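Local coordinates for protein peptidase, M20/M25/M40 family (Staphylococcus aureus, PDB 4EWT) that probably hydrolyses amide bonds of N-acylated amino acids or related compounds, as a dimanganese amidohydrolase of the M20 peptidase family, at residues 71-76 and 156-162; 180-185 and 328-333; 349-354 and 367-372. All coordinates share one frame; numbering follows the deposited sequence.

Interaction 1: 71-76 and 156-162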
ATOM      1  N   LYS A  71      -0.093  27.011  52.572  1.00 57.49           N
ATOM      2  CA  LYS A  71      -0.100  26.149  51.400  1.00 55.00           C
ATOM      3  C   LYS A  71       0.894  25.018  51.467  1.00 51.76           C
ATOM      4  O   LYS A  71       1.786  25.028  52.285  1.00 51.08           O
ATOM      5  CB  LYS A  71       0.271  27.000  50.216  1.00 54.46           C
ATOM      6  CG  LYS A  71      -0.785  27.929  49.829  1.00 57.21           C
ATOM      7  CD  LYS A  71      -0.262  29.115  49.150  1.00 57.38           C
ATOM      8  CE  LYS A  71      -1.373  29.824  48.414  1.00 60.93           C
ATOM      9  NZ  LYS A  71      -0.839  30.710  47.365  1.00 61.23           N
ATOM     10  N   THR A  72       0.762  24.058  50.572  1.00 49.54           N
ATOM     11  CA  THR A  72       1.749  23.001  50.472  1.00 46.26           C
ATOM     12  C   THR A  72       2.168  22.853  49.020  1.00 43.72           C
ATOM     13  O   THR A  72       1.341  22.577  48.145  1.00 44.27           O
ATOM     14  CB  THR A  72       1.197  21.664  50.997  1.00 47.16           C
ATOM     15  OG1 THR A  72       0.773  21.821  52.356  1.00 49.63           O
ATOM     16  CG2 THR A  72       2.259  20.579  50.924  1.00 44.20           C
ATOM     17  N   LEU A  73       3.457  23.062  48.780  1.00 40.75           N
ATOM     18  CA  LEU A  73       4.026  22.952  47.459  1.00 38.04           C
ATOM     19  C   LEU A  73       4.923  21.733  47.411  1.00 35.68           C
ATOM     20  O   LEU A  73       5.831  21.589  48.237  1.00 34.32           O
ATOM     21  CB  LEU A  73       4.843  24.198  47.121  1.00 37.77           C
ATOM     22  CG  LEU A  73       5.633  24.162  45.812  1.00 35.97           C
ATOM     23  CD1 LEU A  73       4.696  24.082  44.600  1.00 35.92           C
ATOM     24  CD2 LEU A  73       6.545  25.370  45.710  1.00 35.80           C
ATOM     25  N   ALA A  74       4.660  20.858  46.444  1.00 34.11           N
ATOM     26  CA  ALA A  74       5.515  19.707  46.232  1.00 31.98           C
ATOM     27  C   ALA A  74       6.528  20.019  45.146  1.00 30.24           C
ATOM     28  O   ALA A  74       6.197  20.629  44.125  1.00 30.20           O
ATOM     29  CB  ALA A  74       4.702  18.479  45.883  1.00 32.01           C
ATOM     30  N   ILE A  75       7.770  19.617  45.385  1.00 28.68           N
ATOM     31  CA  ILE A  75       8.828  19.745  44.386  1.00 27.46           C
ATOM     32  C   ILE A  75       9.424  18.360  44.128  1.00 26.68           C
ATOM     33  O   ILE A  75       9.676  17.603  45.058  1.00 26.92           O
ATOM     34  CB  ILE A  75       9.890  20.802  44.795  1.00 27.30           C
ATOM     35  CG1 ILE A  75      10.486  20.488  46.169  1.00 26.73           C
ATOM     36  CG2 ILE A  75       9.249  22.202  44.811  1.00 29.03           C
ATOM     37  CD1 ILE A  75      11.582  21.443  46.593  1.00 27.14           C
ATOM     38  N   ARG A  76       9.612  18.022  42.860  1.00 26.15           N
ATOM     39  CA  ARG A  76       9.853  16.634  42.483  1.00 26.27           C
ATOM     40  C   ARG A  76      11.207  16.424  41.796  1.00 26.07           C
ATOM     41  O   ARG A  76      11.585  17.185  40.907  1.00 25.26           O
ATOM     42  CB  ARG A  76       8.692  16.146  41.606  1.00 26.44           C
ATOM     43  CG  ARG A  76       8.775  14.710  41.149  1.00 26.97           C
ATOM     44  CD  ARG A  76       9.558  14.573  39.852  1.00 25.94           C
ATOM     45  NE  ARG A  76       9.144  13.363  39.161  1.00 27.24           N
ATOM     46  CZ  ARG A  76       9.323  13.121  37.866  1.00 25.97           C
ATOM     47  NH1 ARG A  76       9.943  14.001  37.075  1.00 24.40           N
ATOM     48  NH2 ARG A  76       8.867  11.987  37.370  1.00 25.72           N
ATOM     49  N   GLY A 156      -2.508  16.577  50.952  1.00 55.17           N
ATOM     50  CA  GLY A 156      -2.251  17.933  51.441  1.00 54.35           C
ATOM     51  C   GLY A 156      -1.712  18.898  50.398  1.00 51.36           C
ATOM     52  O   GLY A 156      -1.797  20.120  50.574  1.00 52.01           O
ATOM     53  N   VAL A 157      -1.182  18.345  49.306  1.00 48.04           N
ATOM     54  CA  VAL A 157      -0.455  19.110  48.288  1.00 44.72           C
ATOM     55  C   VAL A 157      -1.370  19.931  47.385  1.00 45.23           C
ATOM     56  O   VAL A 157      -2.291  19.394  46.771  1.00 46.20           O
ATOM     57  CB  VAL A 157       0.426  18.187  47.396  1.00 41.77           C
ATOM     58  CG1 VAL A 157       1.068  18.985  46.276  1.00 39.52           C
ATOM     59  CG2 VAL A 157       1.498  17.483  48.227  1.00 40.16           C
ATOM     60  N   ASP A 158      -1.083  21.227  47.291  1.00 44.59           N
ATOM     61  CA  ASP A 158      -1.837  22.148  46.442  1.00 45.53           C
ATOM     62  C   ASP A 158      -1.307  22.209  44.998  1.00 42.87           C
ATOM     63  O   ASP A 158      -2.085  22.132  44.038  1.00 43.62           O
ATOM     64  CB  ASP A 158      -1.859  23.542  47.088  1.00 47.68           C
ATOM     65  CG  ASP A 158      -2.658  23.576  48.398  1.00 50.76           C
ATOM     66  OD1 ASP A 158      -2.035  23.607  49.486  1.00 50.15           O
ATOM     67  OD2 ASP A 158      -3.910  23.577  48.335  1.00 53.67           O
ATOM     68  N   HIS A 159       0.011  22.337  44.847  1.00 39.69           N
ATOM     69  CA  HIS A 159       0.655  22.373  43.527  1.00 37.17           C
ATOM     70  C   HIS A 159       1.926  21.520  43.483  1.00 34.08           C
ATOM     71  O   HIS A 159       2.580  21.329  44.510  1.00 33.61           O
ATOM     72  CB  HIS A 159       1.030  23.808  43.143  1.00 37.78           C
ATOM     73  CG  HIS A 159      -0.142  24.710  42.917  1.00 40.89           C
ATOM     74  ND1 HIS A 159      -0.768  24.827  41.695  1.00 41.40           N
ATOM     75  CD2 HIS A 159      -0.783  25.563  43.750  1.00 43.19           C
ATOM     76  CE1 HIS A 159      -1.751  25.703  41.787  1.00 45.15           C
ATOM     77  NE2 HIS A 159      -1.778  26.170  43.023  1.00 47.63           N
ATOM     78  N   VAL A 160       2.276  21.023  42.293  1.00 32.00           N
ATOM     79  CA  VAL A 160       3.532  20.290  42.103  1.00 29.48           C
ATOM     80  C   VAL A 160       4.418  21.023  41.102  1.00 28.42           C
ATOM     81  O   VAL A 160       3.946  21.494  40.078  1.00 28.68           O
ATOM     82  CB  VAL A 160       3.316  18.828  41.632  1.00 28.83           C
ATOM     83  CG1 VAL A 160       4.618  18.025  41.765  1.00 26.58           C
ATOM     84  CG2 VAL A 160       2.212  18.157  42.429  1.00 30.63           C
ATOM     85  N   LEU A 161       5.704  21.128  41.415  1.00 27.03           N
ATOM     86  CA  LEU A 161       6.668  21.694  40.486  1.00 26.43           C
ATOM     87  C   LEU A 161       7.771  20.675  40.247  1.00 24.98           C
ATOM     88  O   LEU A 161       8.182  19.963  41.154  1.00 24.31           O
ATOM     89  CB  LEU A 161       7.236  23.020  41.023  1.00 27.31           C
ATOM     90  CG  LEU A 161       8.345  23.731  40.230  1.00 27.19           C
ATOM     91  CD1 LEU A 161       7.863  24.197  38.868  1.00 27.49           C
ATOM     92  CD2 LEU A 161       8.901  24.910  41.008  1.00 27.69           C
ATOM     93  N   GLY A 162       8.217  20.573  39.003  1.00 24.98           N
ATOM     94  CA  GLY A 162       9.323  19.696  38.675  1.00 23.83           C
ATOM     95  C   GLY A 162      10.220  20.352  37.658  1.00 24.50           C
ATOM     96  O   GLY A 162       9.798  21.223  36.902  1.00 25.01           O
TER

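Interaction 2: 180-185 and 328-333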
ATOM      1  N   TYR A 180      -0.188  21.490  27.299  1.00 27.89           N
ATOM      2  CA  TYR A 180       0.486  20.232  26.968  1.00 26.83           C
ATOM      3  C   TYR A 180       1.925  20.436  26.504  1.00 26.54           C
ATOM      4  O   TYR A 180       2.182  21.144  25.532  1.00 26.39           O
ATOM      5  CB  TYR A 180      -0.293  19.489  25.892  1.00 25.77           C
ATOM      6  CG  TYR A 180      -1.600  18.892  26.354  1.00 25.47           C
ATOM      7  CD1 TYR A 180      -1.627  17.721  27.111  1.00 26.35           C
ATOM      8  CD2 TYR A 180      -2.811  19.486  26.018  1.00 25.92           C
ATOM      9  CE1 TYR A 180      -2.839  17.155  27.522  1.00 25.91           C
ATOM     10  CE2 TYR A 180      -4.020  18.928  26.415  1.00 26.44           C
ATOM     11  CZ  TYR A 180      -4.023  17.762  27.158  1.00 27.17           C
ATOM     12  OH  TYR A 180      -5.218  17.212  27.547  1.00 31.52           O
ATOM     13  N   VAL A 181       2.860  19.791  27.192  1.00 26.16           N
ATOM     14  CA  VAL A 181       4.276  20.095  26.984  1.00 26.08           C
ATOM     15  C   VAL A 181       5.117  18.854  26.627  1.00 25.43           C
ATOM     16  O   VAL A 181       6.188  18.983  26.033  1.00 25.67           O
ATOM     17  CB  VAL A 181       4.865  20.885  28.192  1.00 27.10           C
ATOM     18  CG1 VAL A 181       4.777  20.065  29.489  1.00 25.54           C
ATOM     19  CG2 VAL A 181       6.298  21.335  27.914  1.00 27.34           C
ATOM     20  N   GLN A 182       4.632  17.671  27.004  1.00 24.67           N
ATOM     21  CA  GLN A 182       5.263  16.394  26.634  1.00 23.79           C
ATOM     22  C   GLN A 182       4.202  15.359  26.297  1.00 22.46           C
ATOM     23  O   GLN A 182       3.118  15.377  26.860  1.00 22.11           O
ATOM     24  CB  GLN A 182       6.231  15.903  27.722  1.00 24.54           C
ATOM     25  CG  GLN A 182       7.485  16.768  27.738  1.00 27.00           C
ATOM     26  CD  GLN A 182       8.617  16.290  28.617  1.00 29.12           C
ATOM     27  OE1 GLN A 182       9.234  17.095  29.300  1.00 31.34           O
ATOM     28  NE2 GLN A 182       8.932  15.004  28.569  1.00 29.31           N
ATOM     29  N   THR A 183       4.525  14.476  25.358  1.00 21.10           N
ATOM     30  CA  THR A 183       3.555  13.572  24.758  1.00 19.92           C
ATOM     31  C   THR A 183       3.193  12.461  25.721  1.00 19.94           C
ATOM     32  O   THR A 183       3.997  12.074  26.556  1.00 20.17           O
ATOM     33  CB  THR A 183       4.103  12.906  23.459  1.00 19.13           C
ATOM     34  OG1 THR A 183       5.270  12.136  23.769  1.00 20.13           O
ATOM     35  CG2 THR A 183       4.461  13.938  22.426  1.00 18.01           C
ATOM     36  N   GLY A 184       1.969  11.965  25.604  1.00 19.15           N
ATOM     37  CA  GLY A 184       1.585  10.734  26.268  1.00 18.77           C
ATOM     38  C   GLY A 184       1.895   9.557  25.372  1.00 18.15           C
ATOM     39  O   GLY A 184       2.218   9.725  24.196  1.00 16.61           O
ATOM     40  N   ARG A 185       1.761   8.362  25.919  1.00 18.09           N
ATOM     41  CA  ARG A 185       2.272   7.181  25.264  1.00 18.46           C
ATOM     42  C   ARG A 185       1.300   6.024  25.416  1.00 18.56           C
ATOM     43  O   ARG A 185       0.670   5.861  26.481  1.00 18.87           O
ATOM     44  CB  ARG A 185       3.632   6.824  25.859  1.00 18.93           C
ATOM     45  CG  ARG A 185       4.325   5.635  25.217  1.00 20.18           C
ATOM     46  CD  ARG A 185       5.783   5.595  25.653  1.00 23.69           C
ATOM     47  NE  ARG A 185       5.881   5.362  27.084  1.00 24.68           N
ATOM     48  CZ  ARG A 185       6.977   5.556  27.813  1.00 29.05           C
ATOM     49  NH1 ARG A 185       8.103   5.988  27.249  1.00 28.22           N
ATOM     50  NH2 ARG A 185       6.943   5.322  29.117  1.00 26.22           N
ATOM     51  N   PRO A 328       6.977  22.334  22.787  1.00 40.84           N
ATOM     52  CA  PRO A 328       6.713  21.062  23.473  1.00 38.17           C
ATOM     53  C   PRO A 328       7.809  20.050  23.145  1.00 37.26           C
ATOM     54  O   PRO A 328       8.469  20.184  22.118  1.00 38.33           O
ATOM     55  CB  PRO A 328       5.365  20.600  22.886  1.00 37.83           C
ATOM     56  CG  PRO A 328       4.831  21.764  22.112  1.00 40.39           C
ATOM     57  CD  PRO A 328       6.003  22.587  21.707  1.00 41.69           C
ATOM     58  N   GLN A 329       7.991  19.048  24.001  1.00 35.55           N
ATOM     59  CA  GLN A 329       9.115  18.121  23.869  1.00 35.49           C
ATOM     60  C   GLN A 329       8.681  16.690  23.543  1.00 35.36           C
ATOM     61  O   GLN A 329       7.630  16.234  24.014  1.00 34.55           O
ATOM     62  CB  GLN A 329       9.992  18.161  25.131  1.00 35.01           C
ATOM     63  CG  GLN A 329      10.671  19.518  25.383  1.00 34.59           C
ATOM     64  CD  GLN A 329      11.669  19.900  24.295  1.00 35.71           C
ATOM     65  OE1 GLN A 329      12.512  19.093  23.900  1.00 36.44           O
ATOM     66  NE2 GLN A 329      11.570  21.133  23.805  1.00 35.70           N
ATOM     67  N   PRO A 330       9.495  15.971  22.739  1.00 36.45           N
ATOM     68  CA  PRO A 330       9.106  14.643  22.254  1.00 36.71           C
ATOM     69  C   PRO A 330       8.930  13.512  23.285  1.00 36.17           C
ATOM     70  O   PRO A 330       7.994  12.715  23.128  1.00 36.49           O
ATOM     71  CB  PRO A 330      10.202  14.300  21.222  1.00 38.32           C
ATOM     72  CG  PRO A 330      10.812  15.633  20.853  1.00 39.29           C
ATOM     73  CD  PRO A 330      10.775  16.405  22.144  1.00 38.19           C
ATOM     74  N   PRO A 331       9.804  13.418  24.313  1.00 36.14           N
ATOM     75  CA  PRO A 331       9.685  12.228  25.164  1.00 36.10           C
ATOM     76  C   PRO A 331       8.492  12.251  26.129  1.00 35.15           C
ATOM     77  O   PRO A 331       7.941  13.316  26.415  1.00 34.45           O
ATOM     78  CB  PRO A 331      11.003  12.220  25.944  1.00 36.49           C
ATOM     79  CG  PRO A 331      11.426  13.616  25.987  1.00 36.71           C
ATOM     80  CD  PRO A 331      10.939  14.265  24.723  1.00 36.36           C
ATOM     81  N   SER A 332       8.094  11.080  26.608  1.00 35.20           N
ATOM     82  CA  SER A 332       7.046  11.012  27.608  1.00 35.32           C
ATOM     83  C   SER A 332       7.721  11.074  28.972  1.00 34.97           C
ATOM     84  O   SER A 332       8.927  10.827  29.093  1.00 36.45           O
ATOM     85  CB  SER A 332       6.177   9.758  27.441  1.00 36.40           C
ATOM     86  OG  SER A 332       6.625   8.731  28.311  1.00 40.04           O
ATOM     87  N   GLU A 333       6.950  11.434  29.989  1.00 33.46           N
ATOM     88  CA  GLU A 333       7.484  11.748  31.293  1.00 32.36           C
ATOM     89  C   GLU A 333       6.400  11.396  32.304  1.00 31.75           C
ATOM     90  O   GLU A 333       5.247  11.819  32.144  1.00 31.55           O
ATOM     91  CB  GLU A 333       7.843  13.245  31.327  1.00 31.88           C
ATOM     92  CG  GLU A 333       8.070  13.860  32.690  1.00 32.85           C
ATOM     93  CD  GLU A 333       9.215  13.239  33.443  1.00 34.28           C
ATOM     94  OE1 GLU A 333      10.337  13.218  32.892  1.00 37.04           O
ATOM     95  OE2 GLU A 333       8.987  12.771  34.581  1.00 32.36           O
TER
HETATM   96  O   HOH W   1       4.289  12.621  29.454  1.00  8.40           O

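Interaction 3: 349-354 and 367-372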
ATOM      1  N   THR A 349      15.723  23.180  32.693  1.00 33.35           N
ATOM      2  CA  THR A 349      16.975  23.906  32.875  1.00 35.04           C
ATOM      3  C   THR A 349      17.949  23.567  31.737  1.00 36.64           C
ATOM      4  O   THR A 349      18.335  22.405  31.561  1.00 35.43           O
ATOM      5  CB  THR A 349      17.665  23.570  34.225  1.00 34.68           C
ATOM      6  OG1 THR A 349      16.773  23.821  35.319  1.00 33.69           O
ATOM      7  CG2 THR A 349      18.933  24.419  34.398  1.00 36.06           C
ATOM      8  N   GLY A 350      18.358  24.583  30.983  1.00 39.13           N
ATOM      9  CA  GLY A 350      19.341  24.385  29.924  1.00 42.04           C
ATOM     10  C   GLY A 350      20.580  23.707  30.484  1.00 43.33           C
ATOM     11  O   GLY A 350      21.125  24.133  31.509  1.00 43.71           O
ATOM     12  N   ALA A 351      21.020  22.646  29.817  1.00 44.14           N
ATOM     13  CA  ALA A 351      22.143  21.849  30.304  1.00 45.75           C
ATOM     14  C   ALA A 351      23.118  21.416  29.201  1.00 49.04           C
ATOM     15  O   ALA A 351      23.931  20.515  29.416  1.00 49.98           O
ATOM     16  CB  ALA A 351      21.620  20.637  31.061  1.00 43.34           C
ATOM     17  N   ALA A 352      23.039  22.053  28.034  1.00 51.30           N
ATOM     18  CA  ALA A 352      23.945  21.747  26.919  1.00 55.43           C
ATOM     19  C   ALA A 352      25.397  22.094  27.266  1.00 59.44           C
ATOM     20  O   ALA A 352      25.684  23.197  27.730  1.00 60.62           O
ATOM     21  CB  ALA A 352      23.511  22.470  25.648  1.00 56.47           C
ATOM     22  N   VAL A 353      26.296  21.135  27.045  1.00 62.05           N
ATOM     23  CA  VAL A 353      27.722  21.310  27.333  1.00 66.66           C
ATOM     24  C   VAL A 353      28.318  22.464  26.523  1.00 71.12           C
ATOM     25  O   VAL A 353      27.897  22.717  25.393  1.00 71.85           O
ATOM     26  CB  VAL A 353      28.527  19.999  27.099  1.00 68.68           C
ATOM     27  CG1 VAL A 353      28.206  18.966  28.175  1.00 65.65           C
ATOM     28  CG2 VAL A 353      28.260  19.423  25.705  1.00 69.68           C
ATOM     29  N   GLU A 354      29.282  23.168  27.115  1.00 74.65           N
ATOM     30  CA  GLU A 354      29.880  24.356  26.495  1.00 79.66           C
ATOM     31  C   GLU A 354      30.726  23.992  25.279  1.00 84.47           C
ATOM     32  O   GLU A 354      30.522  24.531  24.190  1.00 86.48           O
ATOM     33  CB  GLU A 354      30.728  25.152  27.502  1.00 81.87           C
ATOM     34  CG  GLU A 354      30.276  25.078  28.962  1.00 78.81           C
ATOM     35  CD  GLU A 354      28.943  25.769  29.245  1.00 76.27           C
ATOM     36  OE1 GLU A 354      28.591  25.891  30.438  1.00 73.74           O
ATOM     37  OE2 GLU A 354      28.245  26.185  28.293  1.00 76.16           O
ATOM     38  N   ASN A 367      25.748  13.979  28.173  1.00 58.18           N
ATOM     39  CA  ASN A 367      26.436  14.822  29.158  1.00 58.89           C
ATOM     40  C   ASN A 367      25.794  16.201  29.274  1.00 56.59           C
ATOM     41  O   ASN A 367      25.265  16.741  28.297  1.00 56.03           O
ATOM     42  CB  ASN A 367      27.930  14.962  28.831  1.00 63.67           C
ATOM     43  CG  ASN A 367      28.784  15.298  30.058  1.00 65.55           C
ATOM     44  OD1 ASN A 367      28.292  15.772  31.088  1.00 62.65           O
ATOM     45  ND2 ASN A 367      30.083  15.050  29.943  1.00 71.04           N
ATOM     46  N   ILE A 368      25.852  16.758  30.481  1.00 55.16           N
ATOM     47  CA  ILE A 368      25.274  18.062  30.774  1.00 53.43           C
ATOM     48  C   ILE A 368      26.316  19.044  31.339  1.00 55.66           C
ATOM     49  O   ILE A 368      27.321  18.626  31.919  1.00 57.14           O
ATOM     50  CB  ILE A 368      24.087  17.928  31.766  1.00 49.63           C
ATOM     51  CG1 ILE A 368      24.539  17.214  33.052  1.00 50.59           C
ATOM     52  CG2 ILE A 368      22.916  17.200  31.102  1.00 47.44           C
ATOM     53  CD1 ILE A 368      23.441  16.961  34.080  1.00 47.96           C
ATOM     54  N   SER A 369      26.082  20.320  31.149  1.00 55.66           N
ATOM     55  CA  SER A 369      26.806  21.316  31.848  1.00 57.42           C
ATOM     56  C   SER A 369      26.392  21.271  33.306  1.00 54.70           C
ATOM     57  O   SER A 369      25.226  21.316  33.612  1.00 51.29           O
ATOM     58  CB  SER A 369      26.473  22.657  31.291  1.00 57.76           C
ATOM     59  OG  SER A 369      26.580  23.577  32.326  1.00 57.68           O
ATOM     60  N   GLU A 370      27.369  21.186  34.200  1.00 56.12           N
ATOM     61  CA  GLU A 370      27.092  20.991  35.622  1.00 53.90           C
ATOM     62  C   GLU A 370      26.608  22.253  36.327  1.00 52.60           C
ATOM     63  O   GLU A 370      26.247  22.209  37.512  1.00 50.84           O
ATOM     64  CB  GLU A 370      28.304  20.382  36.341  1.00 56.43           C
ATOM     65  CG  GLU A 370      28.422  18.872  36.136  1.00 57.38           C
ATOM     66  CD  GLU A 370      29.594  18.252  36.874  1.00 60.34           C
ATOM     67  OE1 GLU A 370      30.725  18.764  36.751  1.00 65.20           O
ATOM     68  OE2 GLU A 370      29.384  17.237  37.573  1.00 59.92           O
ATOM     69  N   LYS A 371      26.580  23.371  35.602  1.00 53.47           N
ATOM     70  CA  LYS A 371      26.039  24.601  36.165  1.00 52.72           C
ATOM     71  C   LYS A 371      24.520  24.688  36.023  1.00 49.50           C
ATOM     72  O   LYS A 371      23.908  25.678  36.430  1.00 48.96           O
ATOM     73  CB  LYS A 371      26.746  25.841  35.609  1.00 56.54           C
ATOM     74  CG  LYS A 371      26.495  26.136  34.152  1.00 57.96           C
ATOM     75  CD  LYS A 371      27.504  27.163  33.643  1.00 62.59           C
ATOM     76  CE  LYS A 371      28.908  26.581  33.549  1.00 65.52           C
ATOM     77  NZ  LYS A 371      29.941  27.648  33.366  1.00 69.17           N
ATOM     78  N   SER A 372      23.922  23.640  35.448  1.00 47.50           N
ATOM     79  CA  SER A 372      22.475  23.453  35.491  1.00 44.17           C
ATOM     80  C   SER A 372      22.017  23.125  36.911  1.00 42.07           C
ATOM     81  O   SER A 372      20.857  23.362  37.255  1.00 40.56           O
ATOM     82  CB  SER A 372      22.045  22.331  34.546  1.00 43.11           C
ATOM     83  OG  SER A 372      22.653  21.096  34.897  1.00 42.72           O
TER
HETATM   84  O   HOH W   2      24.903  18.538  26.053  1.00 13.63           O

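Interaction 1: 71-76 and 156-162
A74 sets its methyl group into the hollow between V157 and V160: its CB lies 3.7 Å from V157 CG1 and 4.1 Å from V160 CG1. V160 comes from the neighbouring strand and V157 from the loop before it. T72 fills the next dip, its CB resting 3.4 Å from the carbonyl oxygen of G156, while its CG2, anti to the backbone N (chi1 -58° for OG1), reaches toward V157 CG2. On the other face of the sheet the bumps are larger. L73, with CG anti to its backbone N (chi1 174°), carries CD1 across the strand gap onto H159, where L73 CD1 lies 3.5 Å from H159 O and 4.0 Å from H159 CB. I75 and L161 follow on that face.

Under this relief the backbones run parallel. A74 donates from N to H159 O and receives L161 N on its own O at 2.8 Å, so both backbone polar atoms of the small residue are bonded to the other strand. Where the strand of H159 has not yet begun, D158 takes over: its OD1 accepts T72 N at 3.0 Å through the anti lone pair, and its own N returns a bond to T72 O, a two-bond clasp that extends the pairing by one step. R76 leads its guanidinium away to D334 and E333, near the bound manganese. Helices pack on both faces, 372-386 over L73, I75 and L161 through V380, V383 and V384, and 335-341 by V160 and R76. Parallel neighbours in the middle of a mixed sheet, with helices on either side, are characteristic of the alpha/beta catalytic domain of M20 metallopeptidases.

Interaction 2: 180-185 and 328-333
The guanidinium of R185 has S332 OG over the centre of one face, 3.2 Å above its plane; the hydroxyl oxygen sits 3.2 Å from CZ, and its angle to NH1 is too poor for a hydrogen bond. The polar end of R185 is held instead by D296 through NE, and Y297 adds a cation-pi contact. The other flat group, the Q182 amide, directs NE2 at P331 O, 2.9 Å away and nearly in the amide plane, yet on the carbonyl side the donor stands 58° out of plane. Beyond it, E333 CB packs 3.4 Å from NE2, with the amide and carboxylate planes nearly perpendicular, 89° apart; that carboxylate pairs with R76 and caps F335 N at the start of a helix. Y348 holds the remaining amide oxygen, OE1, so both ends of the Q182 amide are engaged and its rotation is fixed.

T183 OG1, placed between its backbone N and carbonyl carbon (chi1 61°), gives its proton to P330 O at 2.9 Å. Earlier along the loop, Q329 N makes a nearly straight bond to V181 O at 2.7 Å, and P328 CB leans on the same carbonyl. A water lies 3.0 Å from T183 O and accepts from E333 N, so it can bridge the two, while S332 CB lies 3.3 Å from T183 O. F230 of the second subunit packs on T183, P328 and P330.

Side-chain donors of 180-185, Q182 and T183, thus meet carbonyls of a proline-rich loop, which probably helps to position E333 beside the metal site.

Interaction 3: 349-354 and 367-372
N367 opens the run against V353: its CB packs on V353 CG1, and its carbonyl oxygen accepts from a water that in turn receives V353 N, a one-water bridge between the backbones. I368 comes next, lying under A351. Its CG2, anti to the carbonyl carbon and beside the backbone N, meets A351 CB at 3.7 Å, while I368 CA makes a bent CA-H...O contact with A351 O, 3.1 Å away. The same oxygen takes S369 N at 2.8 Å, with the donor 42° above the carbonyl plane. V353 CG1 covers this stretch of backbone, 3.7 Å from I368 C.

S369 then turns the chain. Its OG accepts K371 N as a capping bond, and its carbonyl oxygen accepts both S372 N and S372 OG, the hydroxyl at 2.9 Å and nearly in line with the carbonyl. K371 returns toward the first segment: its CE lies 3.2 Å from E354 OE1, but NZ stands 3.7 Å from that oxygen, a long salt bridge at the solvent-exposed edge of the contact. S372, the first helical residue, sets its CB 3.8 Å from T349 CG2, whose residue has OG1 hydrogen-bonded to S376 OG one helical turn on.

One short backbone bond and apolar contacts such as A351 on I368 therefore fix the start of helix 372-386 beside the end of strand 344-350, and the charged pair outside probably contributes little by comparison.

In the fold
All three contacts involve the catalytic domain, at different depths. Interaction 1 is the most deeply buried, two parallel central strands joined by regular backbone bonds and apolar side chains. Interaction 2, partly buried, ties strand 179-193 of the other, antiparallel sheet to the loop before helix 335-341, mainly through polar side chains on carbonyls, with two other subunits packed on its loop. The two touch directly: R76 of interaction 1 forms a salt bridge with E333 of interaction 2, near the metal site. Interaction 3 lies at the end of strand 344-350, the sheet neighbour of strand 159-166, and begins the helix that covers interaction 1; a charged, exposed pair lies on its outside.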